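Ribokinase (Giardia lamblia, PDB 6WHJ) probably phosphorylates ribose at O-5 with ATP and a divalent metal, most likely magnesium, as a homodimeric ribokinase of the PfkB carbohydrate kinase family. Local coordinates at residues Ile50-Val55 and Phe280-Met285; Glu76-Tyr81 and Asn88-Val93; Glu157-Ala162 and Leu169-Asn174; Ser245-Thr250 and Asp302-Ala307. One frame throughout, in Å; residues are numbered along the deposited sequence.

Interaction 1 (Ile50-Val55 and Phe280-Met285)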
loop_
_atom_site.group_PDB
_atom_site.type_symbol
_atom_site.label_atom_id
_atom_site.label_comp_id
_atom_site.label_asym_id
_atom_site.label_seq_id
_atom_site.Cartn_x
_atom_site.Cartn_y
_atom_site.Cartn_z
ATOM N N ILE B 50 11.081 5.941 19.581
ATOM C CA ILE B 50 9.951 5.702 20.470
ATOM C C ILE B 50 10.270 4.572 21.446
ATOM O O ILE B 50 9.931 4.644 22.636
ATOM C CB ILE B 50 8.680 5.435 19.636
ATOM C CG1 ILE B 50 8.285 6.721 18.898
ATOM C CG2 ILE B 50 7.534 4.942 20.509
ATOM C CD1 ILE B 50 7.040 6.633 18.012
ATOM N N ALA B 51 10.971 3.536 20.973
ATOM C CA ALA B 51 11.413 2.468 21.867
ATOM C C ALA B 51 12.350 3.000 22.948
ATOM O O ALA B 51 12.268 2.579 24.110
ATOM C CB ALA B 51 12.083 1.356 21.061
ATOM N N CYS B 52 13.246 3.931 22.588
ATOM C CA CYS B 52 14.089 4.568 23.599
ATOM C C CYS B 52 13.235 5.250 24.656
ATOM O O CYS B 52 13.405 5.004 25.855
ATOM C CB CYS B 52 15.045 5.582 22.967
ATOM S SG CYS B 52 16.478 4.880 22.103
ATOM N N GLY B 53 12.307 6.111 24.226
ATOM C CA GLY B 53 11.481 6.834 25.174
ATOM C C GLY B 53 10.693 5.936 26.107
ATOM O O GLY B 53 10.503 6.274 27.277
ATOM N N LYS B 54 10.248 4.770 25.623
ATOM C CA LYS B 54 9.439 3.898 26.473
ATOM C C LYS B 54 10.275 3.049 27.422
ATOM O O LYS B 54 9.810 2.706 28.513
ATOM C CB LYS B 54 8.559 2.982 25.626
ATOM C CG LYS B 54 7.461 3.695 24.861
ATOM C CD LYS B 54 6.471 2.666 24.337
ATOM C CE LYS B 54 5.250 3.300 23.710
ATOM N NZ LYS B 54 4.588 2.303 22.820
ATOM N N VAL B 55 11.499 2.701 27.034
ATOM C CA VAL B 55 12.339 1.870 27.881
ATOM C C VAL B 55 13.197 2.732 28.798
ATOM O O VAL B 55 13.676 2.245 29.832
ATOM C CB VAL B 55 13.180 0.933 26.989
ATOM C CG1 VAL B 55 14.161 0.126 27.797
ATOM C CG2 VAL B 55 12.269 -0.014 26.203
ATOM N N PHE B 280 18.796 -1.618 23.371
ATOM C CA PHE B 280 20.249 -1.738 23.404
ATOM C C PHE B 280 20.896 -0.378 23.639
ATOM O O PHE B 280 21.825 -0.253 24.445
ATOM C CB PHE B 280 20.743 -2.351 22.089
ATOM C CG PHE B 280 22.230 -2.447 21.983
ATOM C CD1 PHE B 280 22.944 -3.336 22.776
ATOM C CD2 PHE B 280 22.933 -1.596 21.131
ATOM C CE1 PHE B 280 24.332 -3.418 22.683
ATOM C CE2 PHE B 280 24.324 -1.662 21.034
ATOM C CZ PHE B 280 25.026 -2.578 21.817
ATOM N N CYS B 281 20.397 0.661 22.961
ATOM C CA CYS B 281 20.962 1.994 23.139
ATOM C C CYS B 281 20.658 2.549 24.524
ATOM O O CYS B 281 21.516 3.202 25.132
ATOM C CB CYS B 281 20.444 2.936 22.056
ATOM S SG CYS B 281 21.124 2.572 20.429
ATOM N N VAL B 282 19.446 2.317 25.036
ATOM C CA VAL B 282 19.112 2.803 26.374
ATOM C C VAL B 282 20.073 2.221 27.403
ATOM O O VAL B 282 20.695 2.957 28.177
ATOM C CB VAL B 282 17.645 2.485 26.721
ATOM C CG1 VAL B 282 17.405 2.633 28.216
ATOM C CG2 VAL B 282 16.726 3.413 25.953
ATOM N N ARG B 283 20.225 0.891 27.409
ATOM C CA ARG B 283 21.110 0.241 28.375
ATOM C C ARG B 283 22.572 0.577 28.126
ATOM O O ARG B 283 23.348 0.693 29.080
ATOM C CB ARG B 283 20.922 -1.271 28.336
ATOM C CG ARG B 283 21.457 -1.994 29.557
ATOM C CD ARG B 283 20.795 -1.504 30.825
ATOM N NE ARG B 283 21.436 -2.077 32.002
ATOM C CZ ARG B 283 21.915 -1.374 33.024
ATOM N NH1 ARG B 283 21.807 -0.050 33.041
ATOM N NH2 ARG B 283 22.480 -2.007 34.042
ATOM N N LEU B 284 22.967 0.729 26.862
ATOM C CA LEU B 284 24.333 1.127 26.556
ATOM C C LEU B 284 24.628 2.496 27.141
ATOM O O LEU B 284 25.653 2.697 27.804
ATOM C CB LEU B 284 24.544 1.119 25.047
ATOM C CG LEU B 284 25.963 1.103 24.502
ATOM C CD1 LEU B 284 26.744 -0.015 25.155
ATOM C CD2 LEU B 284 25.908 0.895 22.996
ATOM N N MET B 285 23.712 3.442 26.934
ATOM C CA MET B 285 23.881 4.789 27.464
ATOM C C MET B 285 23.912 4.789 28.987
ATOM O O MET B 285 24.645 5.578 29.592
ATOM C CB MET B 285 22.755 5.692 26.947
ATOM C CG MET B 285 22.838 7.143 27.399
ATOM S SD MET B 285 21.945 7.419 28.952
ATOM C CE MET B 285 20.305 6.897 28.468
#

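Interaction 2 (Glu76-Tyr81 and Asn88-Val93)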
loop_
_atom_site.group_PDB
_atom_site.type_symbol
_atom_site.label_atom_id
_atom_site.label_comp_id
_atom_site.label_asym_id
_atom_site.label_seq_id
_atom_site.Cartn_x
_atom_site.Cartn_y
_atom_site.Cartn_z
ATOM N N GLU B 76 0.214 14.863 13.025
ATOM C CA GLU B 76 -0.129 13.843 14.011
ATOM C C GLU B 76 1.106 13.269 14.695
ATOM O O GLU B 76 1.049 12.942 15.884
ATOM C CB GLU B 76 -0.938 12.714 13.363
ATOM C CG GLU B 76 -2.291 13.161 12.795
ATOM C CD GLU B 76 -3.163 12.004 12.322
ATOM O OE1 GLU B 76 -4.360 12.248 12.007
ATOM O OE2 GLU B 76 -2.639 10.868 12.219
ATOM N N ILE B 77 2.230 13.150 13.985
ATOM C CA ILE B 77 3.385 12.535 14.625
ATOM C C ILE B 77 4.071 13.520 15.573
ATOM O O ILE B 77 4.580 13.112 16.625
ATOM C CB ILE B 77 4.349 11.941 13.576
ATOM C CG1 ILE B 77 5.463 11.160 14.268
ATOM C CG2 ILE B 77 4.936 13.006 12.674
ATOM C CD1 ILE B 77 4.947 10.020 15.165
ATOM N N LEU B 78 4.072 14.820 15.255
ATOM C CA LEU B 78 4.566 15.804 16.218
ATOM C C LEU B 78 3.733 15.791 17.487
ATOM O O LEU B 78 4.276 15.879 18.596
ATOM C CB LEU B 78 4.547 17.216 15.638
ATOM C CG LEU B 78 5.808 17.761 14.989
ATOM C CD1 LEU B 78 5.970 17.138 13.614
ATOM C CD2 LEU B 78 5.753 19.270 14.913
ATOM N N ALA B 79 2.406 15.724 17.338
ATOM C CA ALA B 79 1.541 15.639 18.505
ATOM C C ALA B 79 1.782 14.340 19.262
ATOM O O ALA B 79 1.787 14.323 20.499
ATOM C CB ALA B 79 0.080 15.760 18.082
ATOM N N HIS B 80 2.020 13.248 18.529
ATOM C CA HIS B 80 2.232 11.951 19.163
ATOM C C HIS B 80 3.467 11.977 20.048
ATOM O O HIS B 80 3.457 11.428 21.158
ATOM C CB HIS B 80 2.361 10.865 18.094
ATOM C CG HIS B 80 2.497 9.477 18.644
ATOM N ND1 HIS B 80 1.616 8.951 19.564
ATOM C CD2 HIS B 80 3.409 8.505 18.398
ATOM C CE1 HIS B 80 1.982 7.716 19.864
ATOM N NE2 HIS B 80 3.067 7.422 19.171
ATOM N N TYR B 81 4.537 12.625 19.580
ATOM C CA TYR B 81 5.749 12.716 20.385
ATOM C C TYR B 81 5.503 13.518 21.651
ATOM O O TYR B 81 6.049 13.188 22.712
ATOM C CB TYR B 81 6.887 13.316 19.558
ATOM C CG TYR B 81 7.723 12.265 18.869
ATOM C CD1 TYR B 81 7.254 11.613 17.742
ATOM C CD2 TYR B 81 8.984 11.919 19.349
ATOM C CE1 TYR B 81 8.012 10.638 17.109
ATOM C CE2 TYR B 81 9.751 10.944 18.719
ATOM C CZ TYR B 81 9.256 10.310 17.599
ATOM O OH TYR B 81 9.996 9.344 16.959
ATOM N N ASN B 88 12.337 16.259 20.473
ATOM C CA ASN B 88 12.683 16.031 19.080
ATOM C C ASN B 88 12.877 17.385 18.417
ATOM O O ASN B 88 12.566 18.425 18.996
ATOM C CB ASN B 88 11.596 15.227 18.365
ATOM C CG ASN B 88 10.281 15.952 18.345
ATOM O OD1 ASN B 88 10.068 16.833 17.511
ATOM N ND2 ASN B 88 9.385 15.586 19.250
ATOM N N CYS B 89 13.456 17.374 17.219
ATOM C CA CYS B 89 13.376 18.537 16.334
ATOM C C CYS B 89 12.851 18.076 14.966
ATOM O O CYS B 89 13.490 18.237 13.929
ATOM C CB CYS B 89 14.707 19.290 16.224
ATOM S SG CYS B 89 16.092 18.310 15.644
ATOM N N ILE B 90 11.663 17.469 14.978
ATOM C CA ILE B 90 10.986 17.072 13.747
ATOM C C ILE B 90 10.639 18.322 12.947
ATOM O O ILE B 90 9.797 19.132 13.356
ATOM C CB ILE B 90 9.728 16.224 14.016
ATOM C CG1 ILE B 90 10.067 14.982 14.840
ATOM C CG2 ILE B 90 9.083 15.854 12.715
ATOM C CD1 ILE B 90 8.860 14.227 15.333
ATOM N N LYS B 91 11.338 18.520 11.838
ATOM C CA LYS B 91 11.098 19.653 10.966
ATOM C C LYS B 91 9.990 19.325 9.968
ATOM O O LYS B 91 10.036 18.286 9.304
ATOM C CB LYS B 91 12.393 20.012 10.244
ATOM C CG LYS B 91 13.518 20.538 11.159
ATOM C CD LYS B 91 13.079 21.616 12.161
ATOM C CE LYS B 91 14.221 21.890 13.148
ATOM N NZ LYS B 91 13.910 22.827 14.274
ATOM N N GLN B 92 9.006 20.212 9.836
ATOM C CA GLN B 92 7.951 20.031 8.844
ATOM C C GLN B 92 8.302 20.815 7.581
ATOM O O GLN B 92 8.505 22.029 7.645
ATOM C CB GLN B 92 6.595 20.464 9.399
ATOM C CG GLN B 92 6.018 19.431 10.341
ATOM C CD GLN B 92 4.583 19.705 10.752
ATOM O OE1 GLN B 92 4.306 20.529 11.627
ATOM N NE2 GLN B 92 3.652 18.994 10.114
ATOM N N VAL B 93 8.357 20.125 6.437
ATOM C CA VAL B 93 8.790 20.703 5.165
ATOM C C VAL B 93 7.655 20.625 4.150
ATOM O O VAL B 93 6.778 19.760 4.231
ATOM C CB VAL B 93 10.056 20.004 4.603
ATOM C CG1 VAL B 93 11.192 20.056 5.607
ATOM C CG2 VAL B 93 9.754 18.578 4.230
#

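Interaction 3 (Glu157-Ala162 and Leu169-Asn174)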
loop_
_atom_site.group_PDB
_atom_site.type_symbol
_atom_site.label_atom_id
_atom_site.label_comp_id
_atom_site.label_asym_id
_atom_site.label_seq_id
_atom_site.Cartn_x
_atom_site.Cartn_y
_atom_site.Cartn_z
ATOM N N GLU B 157 29.395 13.294 8.180
ATOM C CA GLU B 157 30.425 14.303 8.404
ATOM C C GLU B 157 30.151 15.106 9.674
ATOM O O GLU B 157 31.078 15.406 10.436
ATOM C CB GLU B 157 30.544 15.213 7.185
ATOM C CG GLU B 157 31.540 16.336 7.378
ATOM C CD GLU B 157 32.959 15.843 7.625
ATOM O OE1 GLU B 157 33.301 14.713 7.199
ATOM O OE2 GLU B 157 33.733 16.590 8.265
ATOM N N VAL B 158 28.882 15.409 9.955
ATOM C CA VAL B 158 28.564 16.105 11.197
ATOM C C VAL B 158 28.992 15.273 12.395
ATOM O O VAL B 158 29.613 15.784 13.338
ATOM C CB VAL B 158 27.062 16.429 11.257
ATOM C CG1 VAL B 158 26.683 16.928 12.636
ATOM C CG2 VAL B 158 26.704 17.463 10.199
ATOM N N ILE B 159 28.696 13.974 12.364
ATOM C CA ILE B 159 29.018 13.100 13.486
ATOM C C ILE B 159 30.532 12.975 13.654
ATOM O O ILE B 159 31.053 12.982 14.778
ATOM C CB ILE B 159 28.340 11.742 13.277
ATOM C CG1 ILE B 159 26.820 11.921 13.244
ATOM C CG2 ILE B 159 28.712 10.786 14.400
ATOM C CD1 ILE B 159 26.073 10.668 12.828
ATOM N N LYS B 160 31.266 12.892 12.539
ATOM C CA LYS B 160 32.725 12.849 12.608
ATOM C C LYS B 160 33.268 14.077 13.320
ATOM O O LYS B 160 34.174 13.972 14.159
ATOM C CB LYS B 160 33.316 12.714 11.200
ATOM C CG LYS B 160 34.852 12.666 11.105
ATOM C CD LYS B 160 35.301 12.622 9.651
ATOM C CE LYS B 160 36.807 12.511 9.511
ATOM N NZ LYS B 160 37.269 12.752 8.106
ATOM N N GLN B 161 32.694 15.246 13.027
ATOM C CA GLN B 161 33.098 16.474 13.703
ATOM C C GLN B 161 32.644 16.502 15.158
ATOM O O GLN B 161 33.324 17.093 16.007
ATOM C CB GLN B 161 32.530 17.686 12.966
ATOM C CG GLN B 161 33.335 18.147 11.764
ATOM C CD GLN B 161 32.601 19.193 10.937
ATOM O OE1 GLN B 161 32.051 20.157 11.468
ATOM N NE2 GLN B 161 32.615 19.016 9.621
ATOM N N ALA B 162 31.508 15.865 15.469
ATOM C CA ALA B 162 31.031 15.847 16.850
ATOM C C ALA B 162 31.864 14.907 17.709
ATOM O O ALA B 162 32.121 15.200 18.883
ATOM C CB ALA B 162 29.556 15.451 16.904
ATOM N N LEU B 169 31.075 10.271 22.665
ATOM C CA LEU B 169 30.018 9.992 21.705
ATOM C C LEU B 169 30.347 8.729 20.915
ATOM O O LEU B 169 31.475 8.564 20.435
ATOM C CB LEU B 169 29.849 11.173 20.753
ATOM C CG LEU B 169 28.846 10.955 19.625
ATOM C CD1 LEU B 169 27.462 10.774 20.188
ATOM C CD2 LEU B 169 28.886 12.104 18.672
ATOM N N ARG B 170 29.376 7.822 20.816
ATOM C CA ARG B 170 29.495 6.609 20.021
ATOM C C ARG B 170 28.412 6.608 18.948
ATOM O O ARG B 170 27.266 6.985 19.213
ATOM C CB ARG B 170 29.365 5.356 20.890
ATOM C CG ARG B 170 30.511 5.172 21.841
ATOM C CD ARG B 170 31.830 4.888 21.180
ATOM N NE ARG B 170 32.852 4.715 22.211
ATOM C CZ ARG B 170 33.587 5.705 22.715
ATOM N NH1 ARG B 170 33.443 6.946 22.262
ATOM N NH2 ARG B 170 34.475 5.450 23.668
ATOM N N PHE B 171 28.781 6.205 17.736
ATOM C CA PHE B 171 27.859 6.109 16.605
ATOM C C PHE B 171 27.410 4.652 16.456
ATOM O O PHE B 171 28.224 3.767 16.165
ATOM C CB PHE B 171 28.545 6.623 15.342
ATOM C CG PHE B 171 27.705 6.562 14.087
ATOM C CD1 PHE B 171 26.322 6.481 14.140
ATOM C CD2 PHE B 171 28.318 6.637 12.839
ATOM C CE1 PHE B 171 25.569 6.442 12.975
ATOM C CE2 PHE B 171 27.576 6.604 11.676
ATOM C CZ PHE B 171 26.196 6.504 11.745
ATOM N N VAL B 172 26.114 4.410 16.670
ATOM C CA VAL B 172 25.486 3.113 16.449
ATOM C C VAL B 172 24.748 3.171 15.117
ATOM O O VAL B 172 23.817 3.971 14.951
ATOM C CB VAL B 172 24.520 2.747 17.586
ATOM C CG1 VAL B 172 23.906 1.343 17.339
ATOM C CG2 VAL B 172 25.222 2.841 18.944
ATOM N N PHE B 173 25.161 2.323 14.171
ATOM C CA PHE B 173 24.578 2.265 12.838
ATOM C C PHE B 173 23.859 0.936 12.643
ATOM O O PHE B 173 24.486 -0.128 12.670
ATOM C CB PHE B 173 25.657 2.475 11.773
ATOM C CG PHE B 173 25.144 2.417 10.351
ATOM C CD1 PHE B 173 23.986 3.080 9.981
ATOM C CD2 PHE B 173 25.855 1.736 9.375
ATOM C CE1 PHE B 173 23.520 3.031 8.669
ATOM C CE2 PHE B 173 25.401 1.687 8.069
ATOM C CZ PHE B 173 24.226 2.343 7.715
ATOM N N ASN B 174 22.541 1.000 12.428
ATOM C CA ASN B 174 21.722 -0.161 12.104
ATOM C C ASN B 174 21.393 -0.134 10.618
ATOM O O ASN B 174 20.495 0.612 10.203
ATOM C CB ASN B 174 20.441 -0.157 12.945
ATOM C CG ASN B 174 19.445 -1.203 12.505
ATOM O OD1 ASN B 174 18.244 -0.947 12.475
ATOM N ND2 ASN B 174 19.937 -2.378 12.137
#

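Interaction 4 (Ser245-Thr250 and Asp302-Ala307)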
loop_
_atom_site.group_PDB
_atom_site.type_symbol
_atom_site.label_atom_id
_atom_site.label_comp_id
_atom_site.label_asym_id
_atom_site.label_seq_id
_atom_site.Cartn_x
_atom_site.Cartn_y
_atom_site.Cartn_z
ATOM N N SER B 245 21.618 -12.975 19.355
ATOM C CA SER B 245 22.543 -12.025 18.755
ATOM C C SER B 245 23.974 -12.471 19.022
ATOM O O SER B 245 24.232 -13.430 19.754
ATOM C CB SER B 245 22.314 -10.593 19.264
ATOM O OG SER B 245 22.006 -10.576 20.644
ATOM N N ARG B 246 24.909 -11.775 18.388
ATOM C CA ARG B 246 26.317 -12.150 18.439
ATOM C C ARG B 246 27.142 -10.879 18.381
ATOM O O ARG B 246 27.042 -10.124 17.408
ATOM C CB ARG B 246 26.674 -13.076 17.280
ATOM C CG ARG B 246 26.867 -14.506 17.691
ATOM C CD ARG B 246 28.217 -14.676 18.328
ATOM N NE ARG B 246 29.293 -14.476 17.364
ATOM C CZ ARG B 246 29.977 -15.460 16.787
ATOM N NH1 ARG B 246 29.692 -16.724 17.075
ATOM N NH2 ARG B 246 30.953 -15.183 15.929
ATOM N N ILE B 247 27.937 -10.639 19.417
ATOM C CA ILE B 247 28.820 -9.480 19.480
ATOM C C ILE B 247 30.228 -9.953 19.159
ATOM O O ILE B 247 30.755 -10.850 19.825
ATOM C CB ILE B 247 28.765 -8.812 20.860
ATOM C CG1 ILE B 247 27.339 -8.371 21.170
ATOM C CG2 ILE B 247 29.708 -7.620 20.910
ATOM C CD1 ILE B 247 27.112 -8.060 22.616
ATOM N N VAL B 248 30.843 -9.348 18.151
ATOM C CA VAL B 248 32.216 -9.652 17.774
ATOM C C VAL B 248 33.022 -8.372 17.865
ATOM O O VAL B 248 32.622 -7.345 17.307
ATOM C CB VAL B 248 32.314 -10.259 16.364
ATOM C CG1 VAL B 248 33.751 -10.645 16.052
ATOM C CG2 VAL B 248 31.402 -11.469 16.240
ATOM N N GLN B 249 34.150 -8.436 18.570
ATOM C CA GLN B 249 35.078 -7.316 18.637
ATOM C C GLN B 249 35.939 -7.291 17.383
ATOM O O GLN B 249 36.370 -8.339 16.899
ATOM C CB GLN B 249 35.986 -7.446 19.856
ATOM C CG GLN B 249 36.735 -6.172 20.189
ATOM C CD GLN B 249 37.321 -6.198 21.578
ATOM O OE1 GLN B 249 37.266 -7.214 22.268
ATOM N NE2 GLN B 249 37.834 -5.059 22.022
ATOM N N THR B 250 36.202 -6.097 16.858
ATOM C CA THR B 250 37.137 -5.992 15.742
ATOM C C THR B 250 38.572 -6.268 16.206
ATOM O O THR B 250 38.899 -6.186 17.392
ATOM C CB THR B 250 37.050 -4.611 15.088
ATOM O OG1 THR B 250 37.369 -3.596 16.046
ATOM C CG2 THR B 250 35.643 -4.355 14.538
ATOM N N ASP B 302 32.177 -7.015 27.384
ATOM C CA ASP B 302 31.184 -7.478 28.347
ATOM C C ASP B 302 30.141 -6.402 28.644
ATOM O O ASP B 302 28.969 -6.732 28.880
ATOM C CB ASP B 302 31.871 -7.960 29.624
ATOM C CG ASP B 302 32.619 -9.257 29.411
ATOM O OD1 ASP B 302 33.831 -9.322 29.727
ATOM O OD2 ASP B 302 31.996 -10.210 28.889
ATOM N N THR B 303 30.539 -5.121 28.619
ATOM C CA THR B 303 29.567 -4.038 28.731
ATOM C C THR B 303 28.607 -4.057 27.555
ATOM O O THR B 303 27.398 -3.875 27.728
ATOM C CB THR B 303 30.275 -2.684 28.817
ATOM O OG1 THR B 303 31.165 -2.661 29.945
ATOM C CG2 THR B 303 29.250 -1.557 28.956
ATOM N N ILE B 304 29.135 -4.268 26.344
ATOM C CA ILE B 304 28.289 -4.410 25.164
ATOM C C ILE B 304 27.367 -5.605 25.329
ATOM O O ILE B 304 26.195 -5.566 24.934
ATOM C CB ILE B 304 29.156 -4.534 23.895
ATOM C CG1 ILE B 304 30.178 -3.394 23.841
ATOM C CG2 ILE B 304 28.291 -4.595 22.634
ATOM C CD1 ILE B 304 29.556 -2.012 23.789
ATOM N N ALA B 305 27.883 -6.687 25.920
ATOM C CA ALA B 305 27.064 -7.877 26.121
ATOM C C ALA B 305 25.934 -7.615 27.110
ATOM O O ALA B 305 24.802 -8.055 26.887
ATOM C CB ALA B 305 27.926 -9.044 26.596
ATOM N N GLU B 306 26.203 -6.865 28.185
ATOM C CA GLU B 306 25.144 -6.598 29.151
ATOM C C GLU B 306 24.038 -5.745 28.536
ATOM O O GLU B 306 22.853 -5.966 28.807
ATOM C CB GLU B 306 25.706 -5.935 30.411
ATOM C CG GLU B 306 24.623 -5.712 31.467
ATOM C CD GLU B 306 25.123 -5.053 32.736
ATOM O OE1 GLU B 306 24.283 -4.480 33.467
ATOM O OE2 GLU B 306 26.342 -5.117 33.016
ATOM N N ALA B 307 24.401 -4.778 27.694
ATOM C CA ALA B 307 23.387 -3.983 27.011
ATOM C C ALA B 307 22.526 -4.854 26.101
ATOM O O ALA B 307 21.310 -4.661 26.010
ATOM C CB ALA B 307 24.054 -2.855 26.221
#

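Interaction 1 (Ile50-Val55 and Phe280-Met285)
Val282 reaches the neighbouring helix with both of its methyls, one laid against Cys52 and the other against Val55. Val282 CG2 rests on the helix backbone, 3.7 Å from Cys52 O. It also meets the side chain, with Val282 CG2 4.1 Å from Cys52 CB. Val282 CG1 turns to the next point of contact and lies 4.1 Å from Val55 CG1. The torsion explains this division: CG1 stands opposite the backbone N (chi1 164°), CG2 beside it, and the two branches fork over residues three apart on the facing helix. Cys52 SG adds a looser touch, 4.4 Å from Cys281 CB. The two sulfurs, Cys52 SG and Cys281 SG, are 5.4 Å apart and form no disulfide. The side chains that meet are apolar and buried, and Val282 also rests against backbone carbonyls.

The contact joins helix 44-55 to helix 272-287 in the alpha/beta fold of the ribokinase family. The short segments cross at -53°, with their axes 9.3 Å apart at closest approach. Both helices start at predicted functional residues: Gly43 to Asn47 for substrate at the first, and Gly273 and Asp274, the latter the predicted proton acceptor, at the second. The packing lies further along each helix, toward the C-terminal end.

Beyond the first shell, Leu56 touches Val282, Phe310 of helix 301-318 packs on Val55, and Leu140 and Val142 of strand 140-143 back Cys281. Arg331 NH2 binds Val55 O, and Lys54 NZ binds Ser325 O, tying the end of helix 44-55 to the later chain. Arg283 forms a salt bridge with Glu286.

Interaction 2 (Glu76-Tyr81 and Asn88-Val93)
Leu78 and Ile90 bury the largest areas here, and they meet through methyl groups. Leu78 CD1 lies 3.5 Å from Ile90 CG2, the two side chains running alongside each other with opposite headings. The other branch, Leu78 CD2, meets the amide end of Gln92, 3.8 Å from Gln92 OE1. The amide nitrogen of Gln92 has its partners elsewhere, in Asp75 OD1 and Gly69 O.

Tyr81 is the third main residue. Ile90 CD1 sits over one face of its ring, displaced toward the rim, 4.2 Å from the ring centroid: a CH-pi contact. CG2 of Ile90 lies anti to the backbone N and CG1 beside it (chi1 -57°), which sends CG2 to Leu78 and CD1 to the ring. Asn88 approaches Tyr81 obliquely, its amide plane 75° from the ring plane, and Asn88 ND2 is 3.4 Å from Tyr81 CB. Asn88 OD1 takes a nearly straight hydrogen bond from Ile90 N (3.1 Å), on a lone pair in the carbonyl plane. This is an Asx turn; with the bond from Asn88 ND2 to Ile86 O it holds the amide beside the ring.

The contact packs helix 72-84 against residues 88-93, which include strand 91-93, within a beta-alpha-beta unit begun by strand 62-69. Tyr81 OH hydrogen-bonds Ser46 OG, a predicted substrate-binding residue. The chemistry implies an apolar join, flanked by the amides of Asn88 and Gln92, whose hydrogen bonds do not cross it.

Interaction 3 (Glu157-Ala162 and Leu169-Asn174)
Leu169, which packs on Ala162, accepts a hydrogen bond on its carbonyl from the side chain of the next residue. Arg170 NH1 donates to Leu169 O at 3.1 Å and also to Ser167 O, so one guanidinium nitrogen bridges two backbone carbonyls. The bond to Leu169 is only moderately straight (151°), and the donor stands above the carbonyl plane, 65° out of it. It lies away from the helix interface, which is apolar.

At that interface Leu169 CD2 reaches Ala162 CB at 3.8 Å. Leu169 CD2 is also 4.5 Å from Ile159 CG2, a loose contact. With CG anti to the backbone N (chi1 175°), Leu169 sends CD2 to the helix. Ile159 uses its other end on Phe171. Ile159 CD1 sits over the centre of the Phe171 ring, 4.2 Å from the centroid, in a face-on CH-pi contact.

Helix 149-165 is the crossover helix of a beta-alpha-beta unit with parallel strands 140-143 and 170-173, and this contact packs its later part on the second strand. Val141 and Met143 of strand 140-143 also touch Ile159. Ile190 touches both Ile159 and Phe171, and Leu135 of helix 131-135 touches Ala162.

Interaction 4 (Ser245-Thr250 and Asp302-Ala307)
Ile247 is the residue of strand 245-249 that meets Ile304 and Ala305 on the helix. The strand enters at Ser245 and Arg246. Arg246 forms a salt bridge with Asp216 and touches helix 216-228 through Met219, so it serves another helix.

Ile247 then turns toward helix 301-318. Its CD1 ends on the helix backbone: Ile247 CD1 is 3.5 Å from Ala305 CA and also 3.5 Å from Ile304 O. The side chains meet too, Ile247 CD1 lying 3.7 Å from Ile304 CG2. The branch methyl joins in, with Ile247 CG2 3.8 Å from Ile304 CG2. Ile304 CG2 is thus set against both methyls of Ile247. CG1 of Ile247 lies beside the backbone N (chi1 -59°), and the remaining chain is extended, carrying CD1 out to the helix. Phe235 of strand 235-239 touches both isoleucines.

Val248 reverses the direction and packs on Val223 of helix 216-228. This alternation is that of a strand in an alpha/beta sheet covered by helices on both faces, here in the antiparallel part of the large sheet. The contact across the segments is made of carbon against carbon and one carbonyl. It implies apolar packing of helix on sheet, without polar pairing between the two segments.

How the interactions relate
All four contacts are mainly apolar, without hydrogen bonds between their paired segments. Interactions 1, 3 and 4 are buried; interaction 2 is partly exposed and includes two amides. Interaction 1 packs helix on helix, while the others set a helix against a strand of the large sheet or the chain entering it. Interactions 2 and 3 each close a local beta-alpha-beta unit, whereas 1 and 4 join parts distant in sequence. Interaction 1 touches two others: Ile50 packs on Tyr81 of interaction 2, and Arg283 forms a salt bridge with Glu306 of interaction 4. Interactions 2 and 4 lie on opposite sides of the chain's centre, about 33 Å apart between centres.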